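Local structure of F5/8 type C domain protein (Bacteroides ovatus, 4ZRX) at residues D471-Q482 / M577-I585. The protein is a putative alpha-L-fucosidase that probably cleaves alpha-L-fucose from glycans and carries an F5/8 type C domain that may bind carbohydrate. Numbering follows the deposited sequence.
Sequences DWNNLPRSGWKQ and MNEIGVMVI
Arg477 and Trp480 close tightly on the start of strand 580-584. The arginine chain, extended from CG to NE, lays its guanidinium side-on to Ile580 O, gripping that one oxygen through NE (3.1 Å) and NH2 (2.8 Å), with Ile580 O close to the guanidinium plane; NH2 also forms a salt bridge with Glu470. Asn473 ND2 lies over the centre of one face and the backbone O of Asn578 over the rim of the other, while the paired bonds to Ile580 O fix its rotation. Replacing Arg477 with alanine would probably strip Ile580 O of both these donors and open a gap over the Trp480 ring face that Arg477 CG covers. The selenomethionine Met577 brings CG to that ring's edge at CE3 (3.5 Å), with SE at the same edge in a Met-aromatic contact. Gly581 lets the Trp472 edge and Asn473 come close; Asn473 OD1 takes Val582 N on an in-plane lone pair. Equally firm, the Asn474 amide clasps Val584, OD1 accepting from N (2.8 Å) and ND2 donating to O (2.9 Å). The solvent side is looser: exposed Gln482 reaches Met577 N through a water accepting from both. The N-terminal loop of the domain is thus pinned along its C-terminal strand, as is typical of the F5/8 type C (discoidin) beta-sandwich.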
loop_
_atom_site.group_PDB
_atom_site.type_symbol
_atom_site.label_atom_id
_atom_site.label_comp_id
_atom_site.label_asym_id
_atom_site.label_seq_id
_atom_site.Cartn_x
_atom_site.Cartn_y
_atom_site.Cartn_z
ATOM N N ASP A 471 4.466 15.165 -21.994
ATOM C CA ASP A 471 5.226 15.252 -23.231
ATOM C C ASP A 471 4.875 16.507 -24.029
ATOM O O ASP A 471 5.616 16.857 -24.926
ATOM C CB ASP A 471 5.027 13.988 -24.074
ATOM C CG ASP A 471 5.584 12.736 -23.388
ATOM O OD1 ASP A 471 6.457 12.845 -22.455
ATOM O OD2 ASP A 471 5.133 11.632 -23.784
ATOM N N TRP A 472 3.794 17.187 -23.642
ATOM C CA TRP A 472 3.303 18.420 -24.288
ATOM C C TRP A 472 3.719 19.730 -23.564
ATOM O O TRP A 472 3.339 20.857 -24.009
ATOM C CB TRP A 472 1.768 18.352 -24.423
ATOM C CG TRP A 472 1.049 17.835 -23.205
ATOM C CD1 TRP A 472 0.698 16.543 -22.963
ATOM C CD2 TRP A 472 0.591 18.599 -22.073
ATOM N NE1 TRP A 472 0.080 16.439 -21.735
ATOM C CE2 TRP A 472 -0.018 17.687 -21.176
ATOM C CE3 TRP A 472 0.648 19.958 -21.728
ATOM C CZ2 TRP A 472 -0.581 18.085 -19.965
ATOM C CZ3 TRP A 472 0.080 20.370 -20.523
ATOM C CH2 TRP A 472 -0.517 19.420 -19.633
ATOM N N ASN A 473 4.516 19.615 -22.492
ATOM C CA ASN A 473 5.066 20.795 -21.806
ATOM C C ASN A 473 6.505 20.511 -21.473
ATOM O O ASN A 473 6.785 19.547 -20.729
ATOM C CB ASN A 473 4.304 21.113 -20.525
ATOM C CG ASN A 473 4.833 22.378 -19.819
ATOM O OD1 ASN A 473 4.851 23.459 -20.410
ATOM N ND2 ASN A 473 5.240 22.253 -18.566
ATOM N N ASN A 474 7.425 21.311 -22.008
ATOM C CA ASN A 474 8.846 21.112 -21.726
ATOM C C ASN A 474 9.492 22.298 -21.008
ATOM O O ASN A 474 10.707 22.369 -20.917
ATOM C CB ASN A 474 9.607 20.765 -23.009
ATOM C CG ASN A 474 9.724 21.949 -23.950
ATOM O OD1 ASN A 474 9.056 22.994 -23.748
ATOM N ND2 ASN A 474 10.554 21.804 -24.976
ATOM N N LEU A 475 8.672 23.205 -20.482
ATOM C CA LEU A 475 9.151 24.313 -19.642
ATOM C C LEU A 475 8.527 24.127 -18.251
ATOM O O LEU A 475 7.320 24.390 -18.076
ATOM C CB LEU A 475 8.761 25.680 -20.234
ATOM C CG LEU A 475 9.458 26.886 -19.572
ATOM C CD1 LEU A 475 10.970 26.835 -19.774
ATOM C CD2 LEU A 475 8.915 28.178 -20.159
ATOM N N PRO A 476 9.337 23.653 -17.269
ATOM C CA PRO A 476 8.707 23.305 -15.980
ATOM C C PRO A 476 7.970 24.514 -15.388
ATOM O O PRO A 476 8.473 25.650 -15.462
ATOM C CB PRO A 476 9.891 22.874 -15.084
ATOM C CG PRO A 476 10.998 22.486 -16.034
ATOM C CD PRO A 476 10.775 23.288 -17.315
ATOM N N ARG A 477 6.780 24.267 -14.844
ATOM C CA ARG A 477 5.946 25.358 -14.324
ATOM C C ARG A 477 6.508 25.987 -13.048
ATOM O O ARG A 477 6.086 27.091 -12.679
ATOM C CB ARG A 477 4.518 24.888 -14.046
ATOM C CG ARG A 477 3.849 24.306 -15.260
ATOM C CD ARG A 477 2.371 24.150 -15.085
ATOM N NE ARG A 477 1.822 23.511 -16.278
ATOM C CZ ARG A 477 1.913 22.206 -16.582
ATOM N NH1 ARG A 477 2.536 21.338 -15.754
ATOM N NH2 ARG A 477 1.372 21.759 -17.728
ATOM N N SER A 478 7.448 25.290 -12.383
ATOM C CA SER A 478 8.181 25.854 -11.246
ATOM C C SER A 478 8.834 27.225 -11.530
ATOM O O SER A 478 9.059 28.001 -10.613
ATOM C CB SER A 478 9.265 24.889 -10.781
ATOM O OG SER A 478 10.327 24.835 -11.728
ATOM N N GLY A 479 9.184 27.486 -12.780
ATOM C CA GLY A 479 9.675 28.792 -13.194
ATOM C C GLY A 479 8.581 29.790 -13.573
ATOM O O GLY A 479 8.895 30.953 -13.811
ATOM N N TRP A 480 7.313 29.358 -13.674
ATOM C CA TRP A 480 6.219 30.267 -14.111
ATOM C C TRP A 480 5.652 31.017 -12.944
ATOM O O TRP A 480 5.772 30.575 -11.821
ATOM C CB TRP A 480 5.028 29.546 -14.780
ATOM C CG TRP A 480 5.337 28.648 -15.935
ATOM C CD1 TRP A 480 6.573 28.294 -16.420
ATOM C CD2 TRP A 480 4.390 27.886 -16.670
ATOM N NE1 TRP A 480 6.431 27.383 -17.457
ATOM C CE2 TRP A 480 5.099 27.101 -17.605
ATOM C CE3 TRP A 480 3.007 27.785 -16.628
ATOM C CZ2 TRP A 480 4.459 26.239 -18.501
ATOM C CZ3 TRP A 480 2.365 26.926 -17.536
ATOM C CH2 TRP A 480 3.094 26.179 -18.449
ATOM N N LYS A 481 5.009 32.147 -13.227
ATOM C CA LYS A 481 4.202 32.868 -12.247
ATOM C C LYS A 481 2.893 33.306 -12.878
ATOM O O LYS A 481 2.895 33.875 -13.961
ATOM C CB LYS A 481 4.969 34.098 -11.713
ATOM C CG LYS A 481 6.071 33.707 -10.750
ATOM C CD LYS A 481 7.116 34.787 -10.531
ATOM C CE LYS A 481 8.289 34.195 -9.712
ATOM N NZ LYS A 481 9.180 35.267 -9.134
ATOM N N GLN A 482 1.784 33.077 -12.194
ATOM C CA GLN A 482 0.482 33.531 -12.671
ATOM C C GLN A 482 0.339 35.015 -12.449
ATOM O O GLN A 482 0.429 35.470 -11.329
ATOM C CB GLN A 482 -0.655 32.824 -11.945
ATOM C CG GLN A 482 -2.050 33.307 -12.372
ATOM C CD GLN A 482 -3.131 32.358 -11.972
ATOM O OE1 GLN A 482 -4.137 32.748 -11.378
ATOM N NE2 GLN A 482 -2.936 31.089 -12.294
HETATM N N MSE A 577 -3.398 27.409 -14.518
HETATM C CA MSE A 577 -2.064 27.318 -15.064
HETATM C C MSE A 577 -1.555 25.856 -15.325
HETATM O O MSE A 577 -0.773 25.607 -16.265
HETATM C CB MSE A 577 -1.120 28.028 -14.105
HETATM C CG MSE A 577 0.173 28.362 -14.722
HETATM SE SE MSE A 577 1.130 29.654 -13.594
HETATM C CE MSE A 577 1.922 28.412 -12.327
ATOM N N ASN A 578 -1.955 24.917 -14.459
ATOM C CA ASN A 578 -1.592 23.500 -14.617
ATOM C C ASN A 578 -2.259 22.820 -15.820
ATOM O O ASN A 578 -1.846 21.710 -16.175
ATOM C CB ASN A 578 -1.890 22.685 -13.324
ATOM C CG ASN A 578 -0.781 22.810 -12.254
ATOM O OD1 ASN A 578 0.378 23.128 -12.542
ATOM N ND2 ASN A 578 -1.144 22.533 -11.000
ATOM N N GLU A 579 -3.261 23.479 -16.440
ATOM C CA GLU A 579 -3.907 22.980 -17.662
ATOM C C GLU A 579 -3.263 23.533 -18.943
ATOM O O GLU A 579 -3.793 23.284 -20.025
ATOM C CB GLU A 579 -5.383 23.386 -17.661
ATOM C CG GLU A 579 -6.128 22.793 -16.415
ATOM C CD GLU A 579 -7.589 23.182 -16.388
ATOM O OE1 GLU A 579 -7.901 24.380 -16.398
ATOM O OE2 GLU A 579 -8.449 22.268 -16.337
ATOM N N ILE A 580 -2.231 24.365 -18.809
ATOM C CA ILE A 580 -1.559 24.915 -19.944
ATOM C C ILE A 580 -0.180 24.301 -20.028
ATOM O O ILE A 580 0.482 24.127 -18.995
ATOM C CB ILE A 580 -1.453 26.448 -19.786
ATOM C CG1 ILE A 580 -2.852 27.079 -19.772
ATOM C CG2 ILE A 580 -0.567 27.020 -20.859
ATOM C CD1 ILE A 580 -3.640 26.882 -21.041
ATOM N N GLY A 581 0.254 23.970 -21.246
ATOM C CA GLY A 581 1.654 23.606 -21.520
ATOM C C GLY A 581 2.160 24.414 -22.706
ATOM O O GLY A 581 1.385 25.006 -23.471
ATOM N N VAL A 582 3.477 24.421 -22.854
ATOM C CA VAL A 582 4.125 24.988 -24.005
ATOM C C VAL A 582 5.316 24.105 -24.414
ATOM O O VAL A 582 5.906 23.404 -23.556
ATOM C CB VAL A 582 4.606 26.457 -23.714
ATOM C CG1 VAL A 582 3.436 27.364 -23.333
ATOM C CG2 VAL A 582 5.710 26.523 -22.610
HETATM N N MSE A 583 5.698 24.207 -25.694
HETATM C CA MSE A 583 6.882 23.571 -26.201
HETATM C C MSE A 583 7.830 24.643 -26.655
HETATM O O MSE A 583 7.518 25.428 -27.564
HETATM C CB MSE A 583 6.577 22.602 -27.337
HETATM C CG MSE A 583 5.745 21.405 -26.882
HETATM SE SE MSE A 583 6.721 20.204 -25.620
HETATM C CE MSE A 583 8.068 19.504 -26.874
ATOM N N VAL A 584 8.956 24.693 -25.955
ATOM C CA VAL A 584 10.083 25.566 -26.273
ATOM C C VAL A 584 10.991 24.838 -27.279
ATOM O O VAL A 584 11.242 23.631 -27.155
ATOM C CB VAL A 584 10.866 25.892 -24.973
ATOM C CG1 VAL A 584 12.201 26.625 -25.255
ATOM C CG2 VAL A 584 9.988 26.703 -24.047
ATOM N N ILE A 585 11.522 25.588 -28.233
ATOM C CA ILE A 585 12.406 25.036 -29.244
ATOM C C ILE A 585 13.831 25.074 -28.709
ATOM O O ILE A 585 14.341 26.164 -28.473
ATOM C CB ILE A 585 12.271 25.845 -30.551
ATOM C CG1 ILE A 585 10.808 25.752 -31.021
ATOM C CG2 ILE A 585 13.264 25.336 -31.629
ATOM C CD1 ILE A 585 10.468 26.588 -32.228
HETATM O O HOH W 1 -4.207 28.813 -12.138
#